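Local coordinates for protein elongation factor G (PDB 2DY1) that binds GTP together with a magnesium ion and probably works as a translational GTPase in the elongation stage of protein synthesis, at residues V385-K390 with V447-P452; G399-K404 with E438-Y443. One frame throughout, in Å; residues are numbered along the deposited sequence.

Contact 1 of 2, residues V385-K390 with V447-P452; sequences VALHPK and VEFSVP
Ala386 and His388 pair with Ser450 and Glu448 in an antiparallel edge-strand contact, joining the first and last strands of the ferredoxin-like beta-alpha-beta-beta-alpha-beta fold of domain III. Strand 447-450 borders the sheet, whereas strand 383-389 also bonds on its other flank to strand 423-427. Ala386 with Ser450 and His388 with Glu448 are hydrogen-bonded pairs; the Ala386 N to Ser450 O bond, 2.9 Å long, is nearly straight at 168°. The pairs between them and beyond, Leu387 with Phe449 and Pro389 with Val447, are non-hydrogen-bonded and turn their side chains to the face packed against helices 392-408 and 430-442. There Val385 CG2 lies over one face of the Phe449 ring, off-centre toward its rim, in a CH-pi contact 3.9 Å from the centroid. Leu433 touches both Val385 and Phe449 from helix 430-442. On the other face of these two strands Ala386, His388, Glu448 and Ser450 make a more polar patch, which adds a side-chain bond to the backbone ones. With OG between the backbone N and the carbonyl carbon (chi1 67°), Ser450 reaches the edge of the His388 imidazole, whose NE2 donates to Ser450 OG at 2.6 Å, nearly in the ring plane.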
loop_
_atom_site.group_PDB
_atom_site.type_symbol
_atom_site.label_atom_id
_atom_site.label_comp_id
_atom_site.label_asym_id
_atom_site.label_seq_id
_atom_site.Cartn_x
_atom_site.Cartn_y
_atom_site.Cartn_z
ATOM N N VAL A 385 -12.613 -9.132 2.271
ATOM C CA VAL A 385 -13.929 -9.455 1.723
ATOM C C VAL A 385 -13.859 -10.918 1.300
ATOM O O VAL A 385 -12.794 -11.425 0.965
ATOM C CB VAL A 385 -14.341 -8.592 0.478
ATOM C CG1 VAL A 385 -14.563 -7.136 0.884
ATOM C CG2 VAL A 385 -13.305 -8.697 -0.619
ATOM N N ALA A 386 -14.985 -11.632 1.352
ATOM C CA ALA A 386 -14.992 -13.009 0.881
ATOM C C ALA A 386 -15.391 -12.911 -0.592
ATOM O O ALA A 386 -16.283 -12.142 -0.939
ATOM C CB ALA A 386 -16.016 -13.842 1.664
ATOM N N LEU A 387 -14.701 -13.665 -1.448
ATOM C CA LEU A 387 -14.923 -13.655 -2.897
ATOM C C LEU A 387 -15.795 -14.791 -3.377
ATOM O O LEU A 387 -15.618 -15.931 -2.946
ATOM C CB LEU A 387 -13.599 -13.799 -3.652
ATOM C CG LEU A 387 -12.501 -12.757 -3.755
ATOM C CD1 LEU A 387 -11.682 -13.064 -5.019
ATOM C CD2 LEU A 387 -13.094 -11.394 -3.857
ATOM N N HIS A 388 -16.705 -14.496 -4.302
ATOM C CA HIS A 388 -17.589 -15.515 -4.857
ATOM C C HIS A 388 -17.742 -15.349 -6.373
ATOM O O HIS A 388 -18.049 -14.261 -6.843
ATOM C CB HIS A 388 -18.987 -15.381 -4.252
ATOM C CG HIS A 388 -18.997 -15.205 -2.768
ATOM N ND1 HIS A 388 -19.074 -16.269 -1.894
ATOM C CD2 HIS A 388 -18.933 -14.090 -2.001
ATOM C CE1 HIS A 388 -19.059 -15.818 -0.653
ATOM N NE2 HIS A 388 -18.974 -14.499 -0.689
ATOM N N PRO A 389 -17.491 -16.404 -7.157
ATOM C CA PRO A 389 -17.684 -16.207 -8.596
ATOM C C PRO A 389 -19.197 -16.096 -8.795
ATOM O O PRO A 389 -19.971 -16.759 -8.088
ATOM C CB PRO A 389 -17.124 -17.486 -9.210
ATOM C CG PRO A 389 -17.329 -18.516 -8.100
ATOM C CD PRO A 389 -16.935 -17.740 -6.869
ATOM N N LYS A 390 -19.620 -15.270 -9.745
ATOM C CA LYS A 390 -21.053 -15.072 -9.976
ATOM C C LYS A 390 -21.757 -16.338 -10.458
ATOM O O LYS A 390 -22.834 -16.704 -9.944
ATOM C CB LYS A 390 -21.251 -13.918 -10.968
ATOM C CG LYS A 390 -22.719 -13.631 -11.319
ATOM C CD LYS A 390 -22.834 -12.339 -12.125
ATOM C CE LYS A 390 -24.209 -12.197 -12.806
ATOM N NZ LYS A 390 -24.336 -10.880 -13.502
ATOM N N VAL A 447 -17.170 -11.379 -10.319
ATOM C CA VAL A 447 -17.062 -11.874 -8.952
ATOM C C VAL A 447 -17.856 -10.966 -8.038
ATOM O O VAL A 447 -18.109 -9.807 -8.369
ATOM C CB VAL A 447 -15.594 -11.900 -8.454
ATOM C CG1 VAL A 447 -14.725 -12.639 -9.457
ATOM C CG2 VAL A 447 -15.093 -10.481 -8.223
ATOM N N GLU A 448 -18.284 -11.501 -6.903
ATOM C CA GLU A 448 -19.029 -10.695 -5.944
ATOM C C GLU A 448 -18.312 -10.776 -4.610
ATOM O O GLU A 448 -17.731 -11.810 -4.286
ATOM C CB GLU A 448 -20.448 -11.248 -5.752
ATOM C CG GLU A 448 -21.174 -11.611 -7.050
ATOM C CD GLU A 448 -21.132 -10.489 -8.046
ATOM O OE1 GLU A 448 -21.256 -9.320 -7.623
ATOM O OE2 GLU A 448 -20.975 -10.771 -9.252
ATOM N N PHE A 449 -18.375 -9.690 -3.843
ATOM C CA PHE A 449 -17.781 -9.635 -2.508
ATOM C C PHE A 449 -18.873 -9.734 -1.444
ATOM O O PHE A 449 -19.980 -9.223 -1.631
ATOM C CB PHE A 449 -17.077 -8.292 -2.267
ATOM C CG PHE A 449 -15.955 -7.993 -3.213
ATOM C CD1 PHE A 449 -15.258 -9.002 -3.851
ATOM C CD2 PHE A 449 -15.536 -6.673 -3.389
ATOM C CE1 PHE A 449 -14.153 -8.710 -4.643
ATOM C CE2 PHE A 449 -14.430 -6.374 -4.180
ATOM C CZ PHE A 449 -13.738 -7.390 -4.804
ATOM N N SER A 450 -18.562 -10.388 -0.327
ATOM C CA SER A 450 -19.485 -10.435 0.801
ATOM C C SER A 450 -18.685 -10.159 2.079
ATOM O O SER A 450 -17.450 -10.197 2.078
ATOM C CB SER A 450 -20.181 -11.795 0.901
ATOM O OG SER A 450 -19.269 -12.823 1.228
ATOM N N VAL A 451 -19.378 -9.844 3.168
ATOM C CA VAL A 451 -18.698 -9.611 4.427
ATOM C C VAL A 451 -18.239 -10.993 4.892
ATOM O O VAL A 451 -19.027 -11.945 4.902
ATOM C CB VAL A 451 -19.657 -9.030 5.486
ATOM C CG1 VAL A 451 -18.931 -8.866 6.812
ATOM C CG2 VAL A 451 -20.211 -7.682 5.011
ATOM N N PRO A 452 -16.961 -11.128 5.279
ATOM C CA PRO A 452 -16.475 -12.438 5.732
ATOM C C PRO A 452 -17.246 -12.967 6.933
ATOM O O PRO A 452 -17.704 -12.197 7.782
ATOM C CB PRO A 452 -15.017 -12.162 6.121
ATOM C CG PRO A 452 -14.628 -10.997 5.209
ATOM C CD PRO A 452 -15.878 -10.129 5.257
#

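Contact 2 of 2, residues G399-K404 with E438-Y443; sequences GEALRK and ERLQDY
Ala401 presses its single methyl against the last turn of helix 430-442, where Leu440 and Tyr443, the residue just past the helix, form the hollow that receives it: Ala401 CB lies 3.8 Å from Leu440 CD2 and 4.1 Å from Tyr443 CB. The small residue lets larger ones come in around it, and Leu440 CD2 also reaches the helix backbone, 3.7 Å from Ala401 O. Next to this point the two leucines cross, Leu402 CD2 meeting both methyls of Leu440; although the first bond of the Leu402 side chain points away from the other helix, its branch returns to the interface. Helices 392-408 and 430-442 are the two helices of the ferredoxin-like fold of domain III, and here they touch each other as well as their common sheet. Next to Leu440 a flat group takes over. The Tyr443 ring lies with one face under the Lys404 side chain, Lys404 CB 3.6 Å from Tyr443 CE2. Lys404 CD stands almost exactly above the ring centre, a CH-pi contact 4.1 Å from the centroid, while Arg439 O of the preceding helical turn lies over the opposite face, toward the rim, so the ring is wedged between the lysine chain and that carbonyl. Its hydroxyl bonds to Val293 O of strand 285-294. Replacing Tyr443 by an alanine removes ring and hydroxyl, which would probably open a gap between Lys404 and Arg439 O and leave Val293 O without that partner. Beyond the ring the lysine chain bends at its last torsion (chi4 73°), bringing NZ back to its own helix, where Lys404 NZ meets the anti lone pair of Glu400 OE1 at 2.7 Å. Arg403 grips the same carboxylate side-on, NE to Glu400 OE2 and NH2 to Glu400 OE1.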
loop_
_atom_site.group_PDB
_atom_site.type_symbol
_atom_site.label_atom_id
_atom_site.label_comp_id
_atom_site.label_asym_id
_atom_site.label_seq_id
_atom_site.Cartn_x
_atom_site.Cartn_y
_atom_site.Cartn_z
ATOM N N GLY A 399 -9.525 -18.750 -11.166
ATOM C CA GLY A 399 -8.134 -18.959 -10.791
ATOM C C GLY A 399 -7.145 -18.181 -11.636
ATOM O O GLY A 399 -6.256 -17.516 -11.099
ATOM N N GLU A 400 -7.278 -18.259 -12.960
ATOM C CA GLU A 400 -6.348 -17.571 -13.833
ATOM C C GLU A 400 -6.500 -16.055 -13.763
ATOM O O GLU A 400 -5.515 -15.315 -13.839
ATOM C CB GLU A 400 -6.516 -18.069 -15.275
ATOM C CG GLU A 400 -5.762 -17.272 -16.323
ATOM C CD GLU A 400 -4.252 -17.254 -16.126
ATOM O OE1 GLU A 400 -3.588 -16.421 -16.781
ATOM O OE2 GLU A 400 -3.727 -18.062 -15.332
ATOM N N ALA A 401 -7.730 -15.581 -13.613
ATOM C CA ALA A 401 -7.934 -14.133 -13.535
ATOM C C ALA A 401 -7.309 -13.590 -12.243
ATOM O O ALA A 401 -6.732 -12.484 -12.238
ATOM C CB ALA A 401 -9.446 -13.798 -13.597
ATOM N N LEU A 402 -7.416 -14.357 -11.157
ATOM C CA LEU A 402 -6.816 -13.939 -9.888
ATOM C C LEU A 402 -5.310 -13.975 -10.002
ATOM O O LEU A 402 -4.629 -13.135 -9.418
ATOM C CB LEU A 402 -7.261 -14.836 -8.739
ATOM C CG LEU A 402 -8.694 -14.606 -8.259
ATOM C CD1 LEU A 402 -9.076 -15.713 -7.291
ATOM C CD2 LEU A 402 -8.819 -13.243 -7.589
ATOM N N ARG A 403 -4.783 -14.958 -10.734
ATOM C CA ARG A 403 -3.330 -15.019 -10.907
ATOM C C ARG A 403 -2.855 -13.711 -11.571
ATOM O O ARG A 403 -1.881 -13.081 -11.116
ATOM C CB ARG A 403 -2.939 -16.201 -11.792
ATOM C CG ARG A 403 -1.413 -16.426 -11.870
ATOM C CD ARG A 403 -1.047 -17.407 -12.988
ATOM N NE ARG A 403 -1.319 -16.831 -14.302
ATOM C CZ ARG A 403 -0.621 -15.830 -14.837
ATOM N NH1 ARG A 403 0.403 -15.304 -14.176
ATOM N NH2 ARG A 403 -0.978 -15.321 -16.007
ATOM N N LYS A 404 -3.528 -13.306 -12.646
ATOM C CA LYS A 404 -3.188 -12.072 -13.353
ATOM C C LYS A 404 -3.334 -10.856 -12.425
ATOM O O LYS A 404 -2.482 -9.968 -12.391
ATOM C CB LYS A 404 -4.109 -11.859 -14.566
ATOM C CG LYS A 404 -3.879 -12.807 -15.746
ATOM C CD LYS A 404 -4.738 -12.326 -16.918
ATOM C CE LYS A 404 -4.499 -13.160 -18.175
ATOM N NZ LYS A 404 -5.100 -14.514 -18.059
ATOM N N GLU A 438 -13.391 -4.675 -10.514
ATOM C CA GLU A 438 -13.472 -4.180 -11.882
ATOM C C GLU A 438 -12.399 -4.797 -12.756
ATOM O O GLU A 438 -12.653 -5.103 -13.914
ATOM C CB GLU A 438 -13.333 -2.647 -11.897
ATOM C CG GLU A 438 -14.529 -1.968 -11.238
ATOM C CD GLU A 438 -14.276 -0.508 -10.883
ATOM O OE1 GLU A 438 -13.427 0.144 -11.524
ATOM O OE2 GLU A 438 -14.961 -0.001 -9.964
ATOM N N ARG A 439 -11.191 -4.963 -12.207
ATOM C CA ARG A 439 -10.129 -5.527 -13.009
ATOM C C ARG A 439 -10.426 -6.983 -13.376
ATOM O O ARG A 439 -10.145 -7.388 -14.507
ATOM C CB ARG A 439 -8.774 -5.384 -12.282
ATOM C CG ARG A 439 -7.594 -5.668 -13.197
ATOM C CD ARG A 439 -7.582 -4.723 -14.380
ATOM N NE ARG A 439 -6.261 -4.655 -15.019
ATOM C CZ ARG A 439 -6.043 -4.030 -16.167
ATOM N NH1 ARG A 439 -7.055 -3.431 -16.808
ATOM N NH2 ARG A 439 -4.812 -3.966 -16.676
ATOM N N LEU A 440 -10.985 -7.750 -12.439
ATOM C CA LEU A 440 -11.353 -9.140 -12.706
ATOM C C LEU A 440 -12.391 -9.124 -13.846
ATOM O O LEU A 440 -12.361 -9.976 -14.742
ATOM C CB LEU A 440 -11.920 -9.779 -11.432
ATOM C CG LEU A 440 -10.830 -10.020 -10.374
ATOM C CD1 LEU A 440 -11.419 -10.421 -9.030
ATOM C CD2 LEU A 440 -9.901 -11.136 -10.892
ATOM N N GLN A 441 -13.291 -8.141 -13.824
ATOM C CA GLN A 441 -14.296 -8.007 -14.898
ATOM C C GLN A 441 -13.594 -7.744 -16.250
ATOM O O GLN A 441 -14.024 -8.235 -17.291
ATOM C CB GLN A 441 -15.259 -6.862 -14.535
ATOM C CG GLN A 441 -16.178 -6.363 -15.647
ATOM C CD GLN A 441 -16.974 -5.127 -15.203
ATOM O OE1 GLN A 441 -16.405 -4.139 -14.680
ATOM N NE2 GLN A 441 -18.281 -5.180 -15.390
ATOM N N ASP A 442 -12.511 -6.961 -16.251
ATOM C CA ASP A 442 -11.786 -6.685 -17.487
ATOM C C ASP A 442 -11.205 -7.969 -18.030
ATOM O O ASP A 442 -11.032 -8.106 -19.242
ATOM C CB ASP A 442 -10.607 -5.727 -17.276
ATOM C CG ASP A 442 -11.025 -4.370 -16.782
ATOM O OD1 ASP A 442 -12.214 -4.015 -16.902
ATOM O OD2 ASP A 442 -10.134 -3.632 -16.278
ATOM N N TYR A 443 -10.871 -8.879 -17.117
ATOM C CA TYR A 443 -10.279 -10.165 -17.495
ATOM C C TYR A 443 -11.357 -11.187 -17.858
ATOM O O TYR A 443 -11.046 -12.350 -18.133
ATOM C CB TYR A 443 -9.420 -10.732 -16.368
ATOM C CG TYR A 443 -8.206 -9.878 -15.991
ATOM C CD1 TYR A 443 -7.557 -9.102 -16.943
ATOM C CD2 TYR A 443 -7.694 -9.910 -14.695
ATOM C CE1 TYR A 443 -6.403 -8.371 -16.609
ATOM C CE2 TYR A 443 -6.544 -9.187 -14.354
ATOM C CZ TYR A 443 -5.909 -8.430 -15.320
ATOM O OH TYR A 443 -4.726 -7.768 -15.021
#

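In the fold
Contacts 1 and 2 lie about 14 Å apart, centre to centre, and belong to the same domain III unit. Along the chain, strand 383-389 leads into helix 392-408 and helix 430-442 into strand 447-450, so the helix pair of contact 2 falls between the two strands of contact 1, with strands 413-416 and 423-427 in the middle. The two contacts meet directly: Val447 CG2 packs on Leu440 CD1 at 3.8 Å, and Leu387 CD1 on Leu402 CD2 at 3.9 Å. Sheet pairing and helix pairing thus share one hydrophobic core, a worked case of a compact two-layer alpha+beta domain, at a distance from the GTP and magnesium site.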